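Local coordinates for protein peptide synthetase, module 7 (Actinoplanes teichomyceticus, PDB 4TX3) that probably serves as a condensation-like domain of a nonribosomal peptide synthetase that recruits the cytochrome P450 enzymes crosslinking the teicoplanin peptide, at residues V43-R48 with V153-L158; E57-D62 with A159-A164. All coordinates share one frame; numbering follows the deposited sequence.

Interaction 1 (V43-R48 with V153-L158)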
loop_
_atom_site.group_PDB
_atom_site.type_symbol
_atom_site.label_atom_id
_atom_site.label_comp_id
_atom_site.label_asym_id
_atom_site.label_seq_id
_atom_site.Cartn_x
_atom_site.Cartn_y
_atom_site.Cartn_z
ATOM N N VAL B 43 -6.533 -0.198 -19.286
ATOM C CA VAL B 43 -5.190 0.206 -18.963
ATOM C C VAL B 43 -4.278 -0.365 -20.036
ATOM O O VAL B 43 -4.496 -1.480 -20.500
ATOM C CB VAL B 43 -4.782 -0.276 -17.565
ATOM C CG1 VAL B 43 -3.274 -0.063 -17.321
ATOM C CG2 VAL B 43 -5.606 0.456 -16.515
ATOM N N ALA B 44 -3.295 0.418 -20.462
ATOM C CA ALA B 44 -2.256 -0.070 -21.354
ATOM C C ALA B 44 -0.851 0.168 -20.761
ATOM O O ALA B 44 -0.551 1.250 -20.285
ATOM C CB ALA B 44 -2.391 0.597 -22.717
ATOM N N LEU B 45 0.003 -0.849 -20.786
ATOM C CA LEU B 45 1.390 -0.699 -20.349
ATOM C C LEU B 45 2.362 -0.785 -21.500
ATOM O O LEU B 45 2.277 -1.710 -22.312
ATOM C CB LEU B 45 1.772 -1.771 -19.341
ATOM C CG LEU B 45 0.912 -1.826 -18.102
ATOM C CD1 LEU B 45 1.524 -2.831 -17.161
ATOM C CD2 LEU B 45 0.809 -0.447 -17.467
ATOM N N ARG B 46 3.295 0.162 -21.559
ATOM C CA ARG B 46 4.417 0.060 -22.487
ATOM C C ARG B 46 5.484 -0.808 -21.846
ATOM O O ARG B 46 5.777 -0.671 -20.657
ATOM C CB ARG B 46 4.979 1.436 -22.844
ATOM C CG ARG B 46 6.096 1.378 -23.883
ATOM C CD ARG B 46 6.454 2.749 -24.410
ATOM N NE ARG B 46 5.402 3.301 -25.251
ATOM C CZ ARG B 46 5.386 3.214 -26.577
ATOM N NH1 ARG B 46 6.376 2.599 -27.213
ATOM N NH2 ARG B 46 4.385 3.749 -27.269
ATOM N N LEU B 47 6.048 -1.716 -22.628
ATOM C CA LEU B 47 7.026 -2.665 -22.110
ATOM C C LEU B 47 8.291 -2.634 -22.982
ATOM O O LEU B 47 8.249 -2.989 -24.168
ATOM C CB LEU B 47 6.415 -4.076 -22.061
ATOM C CG LEU B 47 4.999 -4.264 -21.468
ATOM C CD1 LEU B 47 4.445 -5.668 -21.753
ATOM C CD2 LEU B 47 4.963 -3.978 -19.972
ATOM N N ARG B 48 9.406 -2.197 -22.397
ATOM C CA ARG B 48 10.673 -2.068 -23.128
ATOM C C ARG B 48 11.707 -3.059 -22.616
ATOM O O ARG B 48 12.085 -3.023 -21.439
ATOM C CB ARG B 48 11.220 -0.649 -23.010
ATOM C CG ARG B 48 10.225 0.427 -23.410
ATOM C CD ARG B 48 10.702 1.812 -22.998
ATOM N NE ARG B 48 10.616 2.040 -21.554
ATOM C CZ ARG B 48 11.315 2.964 -20.893
ATOM N NH1 ARG B 48 12.171 3.751 -21.548
ATOM N NH2 ARG B 48 11.166 3.099 -19.575
ATOM N N VAL B 153 -4.750 -4.321 -8.529
ATOM C CA VAL B 153 -4.616 -5.696 -8.078
ATOM C C VAL B 153 -4.258 -6.571 -9.271
ATOM O O VAL B 153 -3.356 -7.416 -9.189
ATOM C CB VAL B 153 -5.912 -6.208 -7.382
ATOM C CG1 VAL B 153 -5.814 -7.714 -7.054
ATOM C CG2 VAL B 153 -6.174 -5.407 -6.119
ATOM N N PHE B 154 -4.945 -6.341 -10.390
ATOM C CA PHE B 154 -4.715 -7.122 -11.599
ATOM C C PHE B 154 -3.225 -7.103 -11.986
ATOM O O PHE B 154 -2.612 -8.155 -12.192
ATOM C CB PHE B 154 -5.574 -6.604 -12.756
ATOM C CG PHE B 154 -5.472 -7.440 -14.013
ATOM C CD1 PHE B 154 -4.473 -7.193 -14.956
ATOM C CD2 PHE B 154 -6.360 -8.482 -14.247
ATOM C CE1 PHE B 154 -4.363 -7.974 -16.098
ATOM C CE2 PHE B 154 -6.263 -9.261 -15.395
ATOM C CZ PHE B 154 -5.263 -9.008 -16.320
ATOM N N PHE B 155 -2.631 -5.916 -12.045
ATOM C CA PHE B 155 -1.238 -5.831 -12.455
ATOM C C PHE B 155 -0.268 -6.257 -11.356
ATOM O O PHE B 155 0.831 -6.701 -11.664
ATOM C CB PHE B 155 -0.926 -4.419 -12.978
ATOM C CG PHE B 155 -1.600 -4.135 -14.287
ATOM C CD1 PHE B 155 -1.149 -4.733 -15.451
ATOM C CD2 PHE B 155 -2.737 -3.337 -14.352
ATOM C CE1 PHE B 155 -1.802 -4.512 -16.654
ATOM C CE2 PHE B 155 -3.395 -3.114 -15.559
ATOM C CZ PHE B 155 -2.934 -3.704 -16.698
ATOM N N ARG B 156 -0.664 -6.175 -10.086
ATOM C CA ARG B 156 0.199 -6.738 -9.048
ATOM C C ARG B 156 0.212 -8.244 -9.220
ATOM O O ARG B 156 1.245 -8.883 -9.044
ATOM C CB ARG B 156 -0.250 -6.342 -7.632
ATOM C CG ARG B 156 0.450 -5.058 -7.098
ATOM C CD ARG B 156 -0.349 -4.363 -5.993
ATOM N NE ARG B 156 -1.075 -5.343 -5.183
ATOM C CZ ARG B 156 -2.164 -5.069 -4.469
ATOM N NH1 ARG B 156 -2.663 -3.836 -4.465
ATOM N NH2 ARG B 156 -2.753 -6.025 -3.764
ATOM N N ASP B 157 -0.921 -8.818 -9.606
ATOM C CA ASP B 157 -0.985 -10.270 -9.733
ATOM C C ASP B 157 -0.401 -10.756 -11.066
ATOM O O ASP B 157 0.160 -11.850 -11.136
ATOM C CB ASP B 157 -2.419 -10.751 -9.542
ATOM C CG ASP B 157 -2.859 -10.692 -8.072
ATOM O OD1 ASP B 157 -1.972 -10.586 -7.185
ATOM O OD2 ASP B 157 -4.083 -10.751 -7.798
ATOM N N LEU B 158 -0.517 -9.937 -12.110
ATOM C CA LEU B 158 0.166 -10.187 -13.382
ATOM C C LEU B 158 1.704 -10.275 -13.229
ATOM O O LEU B 158 2.336 -11.240 -13.672
ATOM C CB LEU B 158 -0.195 -9.091 -14.391
ATOM C CG LEU B 158 0.265 -9.378 -15.815
ATOM C CD1 LEU B 158 -0.336 -10.679 -16.294
ATOM C CD2 LEU B 158 -0.102 -8.255 -16.742
#
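Two residues beyond Phe155, whose ring meets Val43 and Leu45, the buried carboxylate of Asp157 has OD2 gripped twice, by a salt bridge to Arg66 and a hydrogen bond to His67. Its other oxygen pairs with Arg173, so this polar group is satisfied away from the strand, and the contact itself is purely apolar. Val43 takes one corner of the Phe155 ring: CG1 comes to 3.5 Å from CE2, with CB of Val43 close behind. Leu45, the next residue on that face of strand 40-49, takes the corner across the ring, its CD1 lying 3.7 Å from Phe155 CD1. Both methyls approach obliquely. Helix 148-166 thereby lies over the mixed sheet of the N-terminal chloramphenicol acetyltransferase-like subdomain, as in the condensation family, with strand 40-49 hydrogen-bonded between 134-142 and 383-388. Phe155 has CG anti to its carbonyl carbon (chi1 -69°), which sends the ring down to the strand, and Phe154 CD1 sits 4.0 Å above its plane, over the centre. With an alanine at Phe155, Val43 and Leu45 would probably lose their shared partner, opening a gap between sheet and helix. Val43 CG1 is anti to the backbone N (chi1 170°), which turns that methyl onto the ring.

Interaction 2 (E57-D62 with A159-A164)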
loop_
_atom_site.group_PDB
_atom_site.type_symbol
_atom_site.label_atom_id
_atom_site.label_comp_id
_atom_site.label_asym_id
_atom_site.label_seq_id
_atom_site.Cartn_x
_atom_site.Cartn_y
_atom_site.Cartn_z
ATOM N N GLU B 57 1.551 -14.645 -21.641
ATOM C CA GLU B 57 0.299 -15.301 -21.961
ATOM C C GLU B 57 -0.137 -16.259 -20.840
ATOM O O GLU B 57 -1.323 -16.340 -20.496
ATOM C CB GLU B 57 0.426 -16.052 -23.294
ATOM C CG GLU B 57 -0.864 -16.700 -23.771
ATOM C CD GLU B 57 -0.666 -17.581 -25.001
ATOM O OE1 GLU B 57 -0.178 -18.723 -24.844
ATOM O OE2 GLU B 57 -1.005 -17.131 -26.124
ATOM N N ALA B 58 0.820 -16.982 -20.273
ATOM C CA ALA B 58 0.506 -17.914 -19.194
ATOM C C ALA B 58 0.133 -17.136 -17.937
ATOM O O ALA B 58 -0.695 -17.576 -17.144
ATOM C CB ALA B 58 1.687 -18.845 -18.921
ATOM N N ALA B 59 0.750 -15.969 -17.780
ATOM C CA ALA B 59 0.569 -15.152 -16.601
ATOM C C ALA B 59 -0.844 -14.567 -16.565
ATOM O O ALA B 59 -1.524 -14.655 -15.539
ATOM C CB ALA B 59 1.608 -14.061 -16.557
ATOM N N LEU B 60 -1.274 -13.986 -17.684
ATOM C CA LEU B 60 -2.634 -13.462 -17.836
ATOM C C LEU B 60 -3.667 -14.529 -17.471
ATOM O O LEU B 60 -4.600 -14.285 -16.710
ATOM C CB LEU B 60 -2.851 -12.977 -19.268
ATOM C CG LEU B 60 -2.086 -11.693 -19.595
ATOM C CD1 LEU B 60 -1.952 -11.471 -21.117
ATOM C CD2 LEU B 60 -2.782 -10.516 -18.930
ATOM N N ARG B 61 -3.463 -15.722 -18.011
ATOM C CA ARG B 61 -4.235 -16.903 -17.655
ATOM C C ARG B 61 -4.208 -17.195 -16.138
ATOM O O ARG B 61 -5.234 -17.572 -15.556
ATOM C CB ARG B 61 -3.697 -18.096 -18.445
ATOM C CG ARG B 61 -4.667 -19.203 -18.694
ATOM C CD ARG B 61 -4.000 -20.300 -19.526
ATOM N NE ARG B 61 -3.724 -19.872 -20.898
ATOM C CZ ARG B 61 -2.548 -20.003 -21.509
ATOM N NH1 ARG B 61 -1.508 -20.541 -20.870
ATOM N NH2 ARG B 61 -2.407 -19.586 -22.761
ATOM N N ASP B 62 -3.042 -17.018 -15.503
ATOM C CA ASP B 62 -2.889 -17.271 -14.065
ATOM C C ASP B 62 -3.610 -16.248 -13.207
ATOM O O ASP B 62 -4.050 -16.560 -12.101
ATOM C CB ASP B 62 -1.418 -17.291 -13.660
ATOM C CG ASP B 62 -0.677 -18.501 -14.198
ATOM O OD1 ASP B 62 -1.323 -19.528 -14.516
ATOM O OD2 ASP B 62 0.566 -18.414 -14.321
ATOM N N ALA B 159 2.282 -9.260 -12.592
ATOM C CA ALA B 159 3.713 -9.207 -12.312
ATOM C C ALA B 159 4.203 -10.444 -11.560
ATOM O O ALA B 159 5.236 -11.022 -11.911
ATOM C CB ALA B 159 4.045 -7.953 -11.523
ATOM N N ALA B 160 3.476 -10.836 -10.519
ATOM C CA ALA B 160 3.840 -12.015 -9.730
ATOM C C ALA B 160 3.848 -13.286 -10.584
ATOM O O ALA B 160 4.777 -14.102 -10.498
ATOM C CB ALA B 160 2.890 -12.185 -8.550
ATOM N N ALA B 161 2.821 -13.444 -11.417
ATOM C CA ALA B 161 2.716 -14.621 -12.264
ATOM C C ALA B 161 3.714 -14.578 -13.436
ATOM O O ALA B 161 4.257 -15.620 -13.818
ATOM C CB ALA B 161 1.308 -14.777 -12.772
ATOM N N TYR B 162 3.973 -13.389 -13.991
ATOM C CA TYR B 162 4.963 -13.272 -15.071
ATOM C C TYR B 162 6.360 -13.644 -14.576
ATOM O O TYR B 162 7.101 -14.334 -15.271
ATOM C CB TYR B 162 4.981 -11.864 -15.668
ATOM C CG TYR B 162 5.994 -11.682 -16.795
ATOM C CD1 TYR B 162 5.802 -12.282 -18.033
ATOM C CD2 TYR B 162 7.139 -10.902 -16.618
ATOM C CE1 TYR B 162 6.718 -12.121 -19.064
ATOM C CE2 TYR B 162 8.060 -10.724 -17.650
ATOM C CZ TYR B 162 7.843 -11.335 -18.875
ATOM O OH TYR B 162 8.747 -11.171 -19.913
ATOM N N GLY B 163 6.703 -13.182 -13.376
ATOM C CA GLY B 163 7.950 -13.539 -12.736
ATOM C C GLY B 163 8.189 -15.034 -12.753
ATOM O O GLY B 163 9.214 -15.498 -13.261
ATOM N N ALA B 164 7.233 -15.792 -12.221
ATOM C CA ALA B 164 7.347 -17.252 -12.132
ATOM C C ALA B 164 7.361 -17.935 -13.497
ATOM O O ALA B 164 8.239 -18.760 -13.772
ATOM C CB ALA B 164 6.207 -17.822 -11.284
#
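Ala59 and Ala161 point their methyls at each other's helix and form the centre of the crossing, with Tyr162 and Asp62 touching beside them. Ala59 CB rests against backbone, 3.6 Å from Tyr162 N and 3.8 Å from Ala161 C. In return, Ala161 CB settles between residues one turn apart on the other helix, 3.9 Å from Ala59 CB and 3.8 Å from Asp62 CB. With such small groups at the interface, the axes of 57-62 and 159-164 approach to 8.1 Å and run roughly antiparallel, at 137°. Of the Tyr162 side chain, CB is the part near Ala59: with CG anti to the backbone N (chi1 180°), the ring leaves the crossing point to pack on Ala55 and Leu56, and its OH hydrogen-bonds to the N of Asp52. Asp62 touches Ala161 chiefly through CB, and its OD2, also near that methyl, forms a salt bridge to Arg165, further along helix 148-166. In this helix pair of the condensation-like fold, no hydrogen bond joins the two segments; their close approach rests on small apolar groups against backbone, and the Asp62–Arg165 salt bridge adds a polar tie between the two helices at the edge of this patch.

Helix 148-166 serves both contacts: within 153-158, Phe155 turns to strand 40-49 in interaction 1, and 159-164, the next turn and a half, meet helix 53-66 in interaction 2. Strand 40-49 and that helix are consecutive, so helix 148-166 packs on both. The contact centres lie about 11 Å apart and are joined by an apolar bridge: Leu158 CD1 reaches Leu60 CD2 at 3.6 Å and Ala59 CB at 3.9 Å, while Phe154 CZ is 3.9 Å from Leu60 CD2. Helix 148-166 starts at the end of the stretch matching the canonical HHxxxDG motif, here HRxxxDD, consistent with a non-condensing domain. Near interaction 2, Ala164 packs against an acidic side chain of the partner protein's chain.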